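Local coordinates for devB protein (PDB 1Y89) that is probably a 6-phosphogluconolactonase, hydrolysing 6-phosphogluconolactone to 6-phosphogluconate in the pentose phosphate pathway, at residues A12-L17 with G38-M43; D19-Y24 with L62-G67; K46-Q51 with N55-K60. One frame throughout, in Å; residues are numbered along the deposited sequence.

Interaction 1. Residues A12-L17 with G38-M43; sequences AVVKSL and GSTPKM. With PO4 (phosphate ion), chain D.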
loop_
_atom_site.group_PDB
_atom_site.type_symbol
_atom_site.label_atom_id
_atom_site.label_comp_id
_atom_site.label_asym_id
_atom_site.label_seq_id
_atom_site.Cartn_x
_atom_site.Cartn_y
_atom_site.Cartn_z
ATOM N N ALA A 12 6.169 -11.624 7.089
ATOM C CA ALA A 12 4.995 -10.969 6.479
ATOM C C ALA A 12 5.429 -10.063 5.358
ATOM O O ALA A 12 4.724 -9.965 4.355
ATOM C CB ALA A 12 4.235 -10.145 7.518
ATOM N N VAL A 13 6.560 -9.375 5.536
ATOM C CA VAL A 13 7.125 -8.550 4.430
ATOM C C VAL A 13 7.366 -9.410 3.210
ATOM O O VAL A 13 6.910 -9.113 2.112
ATOM C CB VAL A 13 8.484 -7.876 4.823
ATOM C CG1 VAL A 13 9.071 -7.176 3.603
ATOM C CG2 VAL A 13 8.305 -6.872 6.009
ATOM N N VAL A 14 8.113 -10.495 3.395
ATOM C CA VAL A 14 8.528 -11.308 2.247
ATOM C C VAL A 14 7.337 -12.065 1.621
ATOM O O VAL A 14 7.293 -12.251 0.420
ATOM C CB VAL A 14 9.693 -12.191 2.665
ATOM C CG1 VAL A 14 9.887 -13.275 1.728
ATOM C CG2 VAL A 14 10.983 -11.288 2.736
ATOM N N LYS A 15 6.364 -12.445 2.447
ATOM C CA LYS A 15 5.104 -13.024 1.962
ATOM C C LYS A 15 4.400 -12.055 1.014
ATOM O O LYS A 15 3.939 -12.453 -0.046
ATOM C CB LYS A 15 4.197 -13.358 3.157
ATOM C CG LYS A 15 2.775 -13.908 2.800
ATOM C CD LYS A 15 2.925 -15.260 2.094
ATOM C CE LYS A 15 1.606 -16.093 1.964
ATOM N NZ LYS A 15 0.369 -15.274 1.710
ATOM N N SER A 16 4.306 -10.780 1.403
ATOM C CA SER A 16 3.661 -9.780 0.554
ATOM C C SER A 16 4.396 -9.682 -0.788
ATOM O O SER A 16 3.769 -9.670 -1.862
ATOM C CB SER A 16 3.656 -8.418 1.260
ATOM O OG SER A 16 3.020 -7.473 0.440
ATOM N N LEU A 17 5.730 -9.678 -0.740
ATOM C CA LEU A 17 6.513 -9.589 -1.966
ATOM C C LEU A 17 6.335 -10.824 -2.875
ATOM O O LEU A 17 6.245 -10.693 -4.105
ATOM C CB LEU A 17 7.987 -9.402 -1.614
ATOM C CG LEU A 17 8.334 -8.119 -0.846
ATOM C CD1 LEU A 17 9.788 -8.190 -0.311
ATOM C CD2 LEU A 17 8.145 -6.842 -1.724
ATOM N N GLY A 38 21.393 -8.944 -0.189
ATOM C CA GLY A 38 21.202 -8.624 1.236
ATOM C C GLY A 38 20.178 -9.501 1.909
ATOM O O GLY A 38 19.637 -10.420 1.277
ATOM N N SER A 39 19.938 -9.227 3.197
ATOM C CA SER A 39 19.202 -10.133 4.078
ATOM C C SER A 39 17.769 -10.309 3.653
ATOM O O SER A 39 17.260 -11.448 3.637
ATOM C CB SER A 39 19.258 -9.661 5.534
ATOM O OG SER A 39 20.620 -9.690 5.947
ATOM N N THR A 40 17.106 -9.210 3.298
ATOM C CA THR A 40 15.685 -9.325 2.936
ATOM C C THR A 40 15.483 -10.063 1.590
ATOM O O THR A 40 14.650 -11.010 1.520
ATOM C CB THR A 40 14.925 -7.985 3.034
ATOM O OG1 THR A 40 15.047 -7.513 4.379
ATOM C CG2 THR A 40 13.459 -8.171 2.715
ATOM N N PRO A 41 16.207 -9.636 0.527
ATOM C CA PRO A 41 16.178 -10.478 -0.680
ATOM C C PRO A 41 16.465 -11.968 -0.431
ATOM O O PRO A 41 15.753 -12.799 -0.993
ATOM C CB PRO A 41 17.248 -9.834 -1.597
ATOM C CG PRO A 41 17.227 -8.383 -1.217
ATOM C CD PRO A 41 17.007 -8.393 0.306
ATOM N N LYS A 42 17.479 -12.276 0.394
ATOM C CA LYS A 42 17.810 -13.645 0.861
ATOM C C LYS A 42 16.566 -14.385 1.331
ATOM O O LYS A 42 16.265 -15.486 0.872
ATOM C CB LYS A 42 18.822 -13.580 2.036
ATOM C CG LYS A 42 18.660 -14.630 3.164
ATOM C CD LYS A 42 18.621 -14.013 4.602
ATOM C CE LYS A 42 18.592 -15.080 5.662
ATOM N NZ LYS A 42 17.243 -15.302 6.250
HETATM N N MSE A 43 15.866 -13.769 2.280
HETATM C CA MSE A 43 14.614 -14.318 2.803
HETATM C C MSE A 43 13.573 -14.520 1.704
HETATM O O MSE A 43 12.898 -15.549 1.664
HETATM C CB MSE A 43 14.047 -13.389 3.859
HETATM C CG MSE A 43 14.873 -13.358 5.114
HETATM SE SE MSE A 43 13.828 -12.372 6.491
HETATM C CE MSE A 43 12.151 -13.493 6.490
HETATM P P PO4 D . 19.353 -5.816 4.192
HETATM O O1 PO4 D . 19.567 -4.452 3.523
HETATM O O2 PO4 D . 18.765 -5.710 5.569
HETATM O O3 PO4 D . 18.311 -6.573 3.385
HETATM O O4 PO4 D . 20.698 -6.535 4.291
#

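Interaction 2. Residues D19-Y24 with L62-G67; sequences DDMLAY and LHFWWG. With PE5 (3,6,9,12,15,18,21,24-octaoxahexacosan-1-ol), chain F.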
loop_
_atom_site.group_PDB
_atom_site.type_symbol
_atom_site.label_atom_id
_atom_site.label_comp_id
_atom_site.label_asym_id
_atom_site.label_seq_id
_atom_site.Cartn_x
_atom_site.Cartn_y
_atom_site.Cartn_z
ATOM N N ASP A 19 3.774 -12.847 -2.908
ATOM C CA ASP A 19 2.413 -12.832 -3.498
ATOM C C ASP A 19 2.375 -11.932 -4.723
ATOM O O ASP A 19 1.736 -12.282 -5.723
ATOM C CB ASP A 19 1.341 -12.437 -2.496
ATOM C CG ASP A 19 1.124 -13.514 -1.422
ATOM O OD1 ASP A 19 1.486 -14.693 -1.658
ATOM O OD2 ASP A 19 0.581 -13.170 -0.366
ATOM N N ASP A 20 3.072 -10.802 -4.661
ATOM C CA ASP A 20 3.120 -9.889 -5.815
ATOM C C ASP A 20 3.875 -10.552 -6.972
ATOM O O ASP A 20 3.445 -10.463 -8.115
ATOM C CB ASP A 20 3.816 -8.572 -5.426
ATOM C CG ASP A 20 2.893 -7.608 -4.714
ATOM O OD1 ASP A 20 1.711 -7.938 -4.504
ATOM O OD2 ASP A 20 3.346 -6.510 -4.346
HETATM N N MSE A 21 4.989 -11.221 -6.660
HETATM C CA MSE A 21 5.780 -11.929 -7.677
HETATM C C MSE A 21 4.899 -12.949 -8.426
HETATM O O MSE A 21 4.930 -13.045 -9.653
HETATM C CB MSE A 21 6.974 -12.620 -7.003
HETATM C CG MSE A 21 8.091 -13.007 -7.915
HETATM SE SE MSE A 21 9.099 -11.362 -8.380
HETATM C CE MSE A 21 10.165 -11.147 -6.906
ATOM N N LEU A 22 4.145 -13.732 -7.665
ATOM C CA LEU A 22 3.156 -14.649 -8.243
ATOM C C LEU A 22 2.170 -13.920 -9.181
ATOM O O LEU A 22 1.968 -14.329 -10.347
ATOM C CB LEU A 22 2.384 -15.366 -7.115
ATOM C CG LEU A 22 1.310 -16.393 -7.524
ATOM C CD1 LEU A 22 1.883 -17.423 -8.478
ATOM C CD2 LEU A 22 0.705 -17.097 -6.302
ATOM N N ALA A 23 1.538 -12.856 -8.680
ATOM C CA ALA A 23 0.534 -12.137 -9.480
ATOM C C ALA A 23 1.147 -11.538 -10.753
ATOM O O ALA A 23 0.565 -11.625 -11.842
ATOM C CB ALA A 23 -0.126 -11.005 -8.631
ATOM N N TYR A 24 2.329 -10.943 -10.620
ATOM C CA TYR A 24 3.042 -10.446 -11.800
ATOM C C TYR A 24 3.216 -11.554 -12.838
ATOM O O TYR A 24 2.997 -11.315 -14.024
ATOM C CB TYR A 24 4.429 -9.915 -11.423
ATOM C CG TYR A 24 4.451 -8.481 -10.922
ATOM C CD1 TYR A 24 3.987 -7.421 -11.739
ATOM C CD2 TYR A 24 5.004 -8.165 -9.660
ATOM C CE1 TYR A 24 4.051 -6.082 -11.288
ATOM C CE2 TYR A 24 5.060 -6.830 -9.206
ATOM C CZ TYR A 24 4.581 -5.803 -10.021
ATOM O OH TYR A 24 4.650 -4.489 -9.584
ATOM N N LEU A 62 8.730 -13.981 -15.986
ATOM C CA LEU A 62 9.525 -13.048 -15.159
ATOM C C LEU A 62 10.941 -12.937 -15.690
ATOM O O LEU A 62 11.522 -13.922 -16.102
ATOM C CB LEU A 62 9.553 -13.504 -13.680
ATOM C CG LEU A 62 8.231 -13.696 -12.932
ATOM C CD1 LEU A 62 8.453 -13.973 -11.449
ATOM C CD2 LEU A 62 7.321 -12.491 -13.104
ATOM N N HIS A 63 11.483 -11.719 -15.706
ATOM C CA HIS A 63 12.867 -11.485 -16.083
ATOM C C HIS A 63 13.572 -10.821 -14.927
ATOM O O HIS A 63 13.099 -9.801 -14.420
ATOM C CB HIS A 63 12.933 -10.589 -17.344
ATOM C CG HIS A 63 12.454 -11.294 -18.573
ATOM N ND1 HIS A 63 13.311 -11.788 -19.531
ATOM C CD2 HIS A 63 11.207 -11.690 -18.939
ATOM C CE1 HIS A 63 12.608 -12.393 -20.478
ATOM N NE2 HIS A 63 11.328 -12.355 -20.136
ATOM N N PHE A 64 14.673 -11.407 -14.484
ATOM C CA PHE A 64 15.401 -10.851 -13.352
ATOM C C PHE A 64 16.662 -10.170 -13.800
ATOM O O PHE A 64 17.445 -10.734 -14.589
ATOM C CB PHE A 64 15.750 -11.931 -12.302
ATOM C CG PHE A 64 14.557 -12.431 -11.561
ATOM C CD1 PHE A 64 13.725 -11.553 -10.873
ATOM C CD2 PHE A 64 14.255 -13.771 -11.550
ATOM C CE1 PHE A 64 12.592 -12.027 -10.167
ATOM C CE2 PHE A 64 13.126 -14.250 -10.856
ATOM C CZ PHE A 64 12.297 -13.369 -10.167
ATOM N N TRP A 65 16.834 -8.961 -13.260
ATOM C CA TRP A 65 18.021 -8.150 -13.484
ATOM C C TRP A 65 18.487 -7.751 -12.087
ATOM O O TRP A 65 17.789 -8.048 -11.117
ATOM C CB TRP A 65 17.685 -6.894 -14.287
ATOM C CG TRP A 65 17.020 -7.161 -15.611
ATOM C CD1 TRP A 65 15.695 -7.509 -15.813
ATOM C CD2 TRP A 65 17.612 -7.062 -16.899
ATOM N NE1 TRP A 65 15.448 -7.656 -17.165
ATOM C CE2 TRP A 65 16.598 -7.356 -17.852
ATOM C CE3 TRP A 65 18.896 -6.729 -17.353
ATOM C CZ2 TRP A 65 16.835 -7.361 -19.215
ATOM C CZ3 TRP A 65 19.134 -6.728 -18.723
ATOM C CH2 TRP A 65 18.099 -7.046 -19.641
ATOM N N TRP A 66 19.660 -7.128 -12.002
ATOM C CA TRP A 66 20.237 -6.651 -10.747
ATOM C C TRP A 66 20.364 -5.147 -10.704
ATOM O O TRP A 66 20.836 -4.541 -11.691
ATOM C CB TRP A 66 21.584 -7.354 -10.462
ATOM C CG TRP A 66 21.288 -8.683 -9.818
ATOM C CD1 TRP A 66 21.286 -8.974 -8.476
ATOM C CD2 TRP A 66 20.843 -9.861 -10.487
ATOM N NE1 TRP A 66 20.879 -10.265 -8.283
ATOM C CE2 TRP A 66 20.586 -10.830 -9.499
ATOM C CE3 TRP A 66 20.618 -10.189 -11.845
ATOM C CZ2 TRP A 66 20.153 -12.138 -9.816
ATOM C CZ3 TRP A 66 20.173 -11.481 -12.161
ATOM C CH2 TRP A 66 19.924 -12.428 -11.152
ATOM N N GLY A 67 19.930 -4.535 -9.586
ATOM C CA GLY A 67 20.152 -3.080 -9.426
ATOM C C GLY A 67 21.654 -2.795 -9.271
ATOM O O GLY A 67 22.156 -1.721 -9.605
HETATM O O1 PE5 F . -2.137 -8.029 -11.504
HETATM C C1 PE5 F . -0.869 -7.358 -11.473
HETATM C C2 PE5 F . 0.066 -8.040 -10.482
HETATM O O2 PE5 F . 0.816 -7.070 -9.751
HETATM C C3 PE5 F . 0.910 -7.314 -8.356
HETATM C C4 PE5 F . 1.512 -6.078 -7.734
HETATM O O3 PE5 F . 0.486 -5.212 -7.265
#

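Interaction 3. Residues K46-Q51 with N55-K60; sequences KLLASQ and NDIQWK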
loop_
_atom_site.group_PDB
_atom_site.type_symbol
_atom_site.label_atom_id
_atom_site.label_comp_id
_atom_site.label_asym_id
_atom_site.label_seq_id
_atom_site.Cartn_x
_atom_site.Cartn_y
_atom_site.Cartn_z
ATOM N N LYS A 46 14.425 -17.629 -0.499
ATOM C CA LYS A 46 14.069 -18.875 0.177
ATOM C C LYS A 46 12.570 -19.124 0.099
ATOM O O LYS A 46 12.127 -20.256 -0.081
ATOM C CB LYS A 46 14.580 -18.883 1.637
ATOM C CG LYS A 46 16.152 -18.852 1.693
ATOM C CD LYS A 46 16.698 -19.070 3.098
ATOM C CE LYS A 46 16.525 -17.821 3.933
ATOM N NZ LYS A 46 16.884 -18.044 5.382
ATOM N N LEU A 47 11.786 -18.068 0.279
ATOM C CA LEU A 47 10.342 -18.222 0.194
ATOM C C LEU A 47 9.897 -18.566 -1.243
ATOM O O LEU A 47 9.040 -19.443 -1.465
ATOM C CB LEU A 47 9.627 -16.963 0.716
ATOM C CG LEU A 47 8.086 -16.980 0.633
ATOM C CD1 LEU A 47 7.451 -18.199 1.390
ATOM C CD2 LEU A 47 7.467 -15.690 1.135
ATOM N N LEU A 48 10.454 -17.856 -2.220
ATOM C CA LEU A 48 10.161 -18.146 -3.622
ATOM C C LEU A 48 10.509 -19.567 -4.075
ATOM O O LEU A 48 9.875 -20.117 -5.001
ATOM C CB LEU A 48 10.864 -17.118 -4.538
ATOM C CG LEU A 48 10.397 -15.672 -4.366
ATOM C CD1 LEU A 48 11.296 -14.759 -5.259
ATOM C CD2 LEU A 48 8.903 -15.540 -4.740
ATOM N N ALA A 49 11.507 -20.159 -3.435
ATOM C CA ALA A 49 11.913 -21.538 -3.719
ATOM C C ALA A 49 11.065 -22.575 -2.969
ATOM O O ALA A 49 11.194 -23.784 -3.196
ATOM C CB ALA A 49 13.434 -21.728 -3.365
ATOM N N SER A 50 10.224 -22.132 -2.038
ATOM C CA SER A 50 9.399 -23.067 -1.261
ATOM C C SER A 50 8.078 -23.273 -1.989
ATOM O O SER A 50 7.688 -22.461 -2.841
ATOM C CB SER A 50 9.063 -22.468 0.116
ATOM O OG SER A 50 8.137 -21.396 -0.054
ATOM N N GLN A 51 7.373 -24.329 -1.631
ATOM C CA GLN A 51 5.971 -24.473 -2.043
ATOM C C GLN A 51 5.117 -23.420 -1.335
ATOM O O GLN A 51 5.326 -23.171 -0.134
ATOM C CB GLN A 51 5.454 -25.889 -1.733
ATOM C CG GLN A 51 6.202 -26.984 -2.524
ATOM C CD GLN A 51 6.371 -26.672 -4.040
ATOM O OE1 GLN A 51 5.474 -26.114 -4.693
ATOM N NE2 GLN A 51 7.533 -27.011 -4.585
ATOM N N ASN A 55 6.464 -23.790 -7.690
ATOM C CA ASN A 55 5.692 -24.376 -8.782
ATOM C C ASN A 55 4.613 -23.482 -9.394
ATOM O O ASN A 55 4.337 -23.606 -10.583
ATOM C CB ASN A 55 5.116 -25.737 -8.351
ATOM C CG ASN A 55 6.197 -26.830 -8.320
ATOM O OD1 ASN A 55 6.669 -27.226 -7.254
ATOM N ND2 ASN A 55 6.628 -27.281 -9.507
ATOM N N ASP A 56 3.999 -22.607 -8.587
ATOM C CA ASP A 56 2.879 -21.798 -9.063
ATOM C C ASP A 56 3.334 -20.542 -9.812
ATOM O O ASP A 56 2.612 -20.033 -10.674
ATOM C CB ASP A 56 1.979 -21.381 -7.905
ATOM C CG ASP A 56 1.206 -22.563 -7.299
ATOM O OD1 ASP A 56 1.326 -23.692 -7.800
ATOM O OD2 ASP A 56 0.499 -22.336 -6.314
ATOM N N ILE A 57 4.498 -20.010 -9.452
ATOM C CA ILE A 57 4.969 -18.803 -10.133
ATOM C C ILE A 57 5.312 -19.174 -11.584
ATOM O O ILE A 57 6.004 -20.164 -11.838
ATOM C CB ILE A 57 6.170 -18.146 -9.415
ATOM C CG1 ILE A 57 5.688 -17.607 -8.056
ATOM C CG2 ILE A 57 6.802 -17.036 -10.324
ATOM C CD1 ILE A 57 6.768 -16.841 -7.255
ATOM N N GLN A 58 4.804 -18.399 -12.534
ATOM C CA GLN A 58 5.099 -18.694 -13.938
ATOM C C GLN A 58 6.404 -18.039 -14.301
ATOM O O GLN A 58 6.422 -16.942 -14.876
ATOM C CB GLN A 58 3.924 -18.241 -14.821
ATOM C CG GLN A 58 2.591 -18.913 -14.379
ATOM C CD GLN A 58 2.608 -20.448 -14.484
ATOM O OE1 GLN A 58 2.801 -21.016 -15.580
ATOM N NE2 GLN A 58 2.391 -21.138 -13.337
ATOM N N TRP A 59 7.505 -18.702 -13.936
ATOM C CA TRP A 59 8.872 -18.144 -14.098
ATOM C C TRP A 59 9.192 -17.718 -15.517
ATOM O O TRP A 59 10.012 -16.822 -15.719
ATOM C CB TRP A 59 9.929 -19.162 -13.617
ATOM C CG TRP A 59 9.730 -19.533 -12.172
ATOM C CD1 TRP A 59 9.212 -20.702 -11.693
ATOM C CD2 TRP A 59 9.964 -18.696 -11.038
ATOM N NE1 TRP A 59 9.149 -20.655 -10.315
ATOM C CE2 TRP A 59 9.622 -19.439 -9.893
ATOM C CE3 TRP A 59 10.491 -17.395 -10.872
ATOM C CZ2 TRP A 59 9.745 -18.920 -8.602
ATOM C CZ3 TRP A 59 10.622 -16.882 -9.573
ATOM C CH2 TRP A 59 10.250 -17.645 -8.472
ATOM N N LYS A 60 8.556 -18.372 -16.500
ATOM C CA LYS A 60 8.770 -18.046 -17.910
ATOM C C LYS A 60 8.404 -16.591 -18.282
ATOM O O LYS A 60 8.927 -16.052 -19.264
ATOM C CB LYS A 60 8.025 -19.039 -18.834
ATOM C CG LYS A 60 6.515 -18.875 -18.779
ATOM C CD LYS A 60 5.751 -19.994 -19.522
ATOM C CE LYS A 60 4.228 -19.940 -19.218
ATOM N NZ LYS A 60 3.464 -20.914 -20.112
#

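Interaction 1. Residues A12-L17 with G38-M43
Val14 carries the apolar packing between the two helices, setting its CG2 against Met43 CB (3.9 Å) and close to the CG2 methyl of Thr40 (4.0 Å). Its other methyl, CG1, rests on the backbone of Met43, 3.8 Å from the carbonyl O. With CG1 anti to the backbone N (chi1 163°), one branch of Val14 goes to the Met43 carbonyl while the other bridges Met43 CB and Thr40, a task well suited to a compact beta-branched residue. Met43, present as selenomethionine, meets Val14 at an oblique angle and contributes the root of its chain.

Hydrogen bonding serves a bound phosphate ion rather than the partner helix. The first two amides of helix 39-48 hold it: Ser39 N to phosphate O4 (3.0 Å) and Thr40 N to phosphate O3 (2.9 Å), both nearly straight. Gly38 occupies the N-cap with phi 110°, a conformation that comes easily to a residue without a side chain, and its CA approaches phosphate O4 to 3.7 Å. The helix dipole would add to the attraction. The ion probably came from the crystallisation liquor, but its place is consistent with a substrate-phosphate site in this family.

Around the contact, Val14 also packs on Leu44 farther along helix 39-48, while Val13 and Leu17 reach Tyr228 of strand 224-230 and Thr40 touches Leu192.

Interaction 2. Residues D19-Y24 with L62-G67
Tyr24 N donates to Asp20 O at 2.8 Å, an ordinary helical bond that helps fix the turn from which Tyr24 meets Leu62 of strand 62-66. Only the base of this tyrosine does the touching, its CB lying 4.2 Å from Leu62 CD2. The ring then leads off, and its hydroxyl is hydrogen-bonded to Arg186, which also forms a salt bridge with Asp20. One face of the ring is covered by a polyethylene glycol fragment, whose O2 sits 3.7 Å above the plane, offset toward the rim. The same fragment runs past Ala23 CB, with its C2 at 3.5 Å.

The apolar heart of the contact belongs to Met21, modelled as selenomethionine. Its CG stands anti to the backbone N (chi1 -161°), and bends at chi2 and chi3 fold the flexible chain so that both its middle and its selenium can be used. CG meets Leu62 CD1 at 3.7 Å, the two side chains crossing at a slant. The selenium comes up to the Phe64 ring in a Met-aromatic contact: it lies 4.0 Å from CE1, and its line to the ring centroid is 84° off the ring normal, which puts it at the hydrogen-bearing rim and not over the face. A long, pliable side chain suits a position that must fit both a branched leucine and a flat ring.

The axes of the two short segments approach to 10.4 Å, with 127° between their N-to-C directions, as a helix lying over a sheet. Next to strand 62-70, the parallel strand 31-35 extends the same surface, with Ile33 touching Met21 and Phe64 and Val31 touching Tyr24.

Interaction 3. Residues K46-Q51 with N55-K60
The Trp59 indole turns an edge to Leu48 and carries Ile57 on one face. At the edge, near the ring plane, Leu48 O lies 3.8 Å from CZ2, and Leu48 CB is 4.0 Å from CH2. Ile57 CG2 sits 3.5 Å above the centre of the ring system, a close CH-pi arrangement within one segment. Trp59 NE1, at the polar end of the indole, is hydrogen-bonded to Ala54 O.

The other flat groups are the amides of Gln51 and Asn55, whose planes are 26° apart. Gln51 NE2 donates to Asn55 OD1 at 2.8 Å, in the carbonyl plane but bent to 133° at the hydrogen. Gln51 OE1 also stands 3.0 Å from that oxygen, two acceptors side by side, which should weaken the link between these exposed residues.

Apart from the amide pair, Leu48 CD2 meets Ile57 CD1 at 3.5 Å. Ile57 has CG1 anti to its carbonyl carbon (chi1 -67°), which sends CD1 to the leucine while CG2 stays over the indole. A beta-branched residue thus serves two neighbours at once. Ser50 folds back on Leu47, whose O accepts from both its OG and its N, and an inverse gamma turn centred on Gln58 leads toward Trp59. The whole belongs to the return leg of a beta-alpha-beta crossover, in which helix 39-48, followed by the short helix 53-56, connects the parallel neighbouring strands 31-35 and 62-70 of a Rossmann-like sheet.

Overall arrangement
The three contacts lie in one region of the Rossmann-like domain, their centres 11 to 14 Å apart. Interactions 1 and 2 share helix 10-25, which first meets helix 39-48 and, farther on, strand 62-70. Helix 39-48 in turn carries interactions 1 and 3. Along the chain, interactions 1 and 2 alternate, whereas interaction 3 follows interaction 1 and is nested in the loop closed by interaction 2. Leu47 joins interaction 3 to Val14 of interaction 1; Ile57 and Trp59 join it to Leu62 and Phe64 of interaction 2. Helices 10-25 and 39-48, the turn around Ile57 and Trp59, and strand 62-70 thus pack together through apolar side chains, with the phosphate bound at the N-terminal end of helix 39-48.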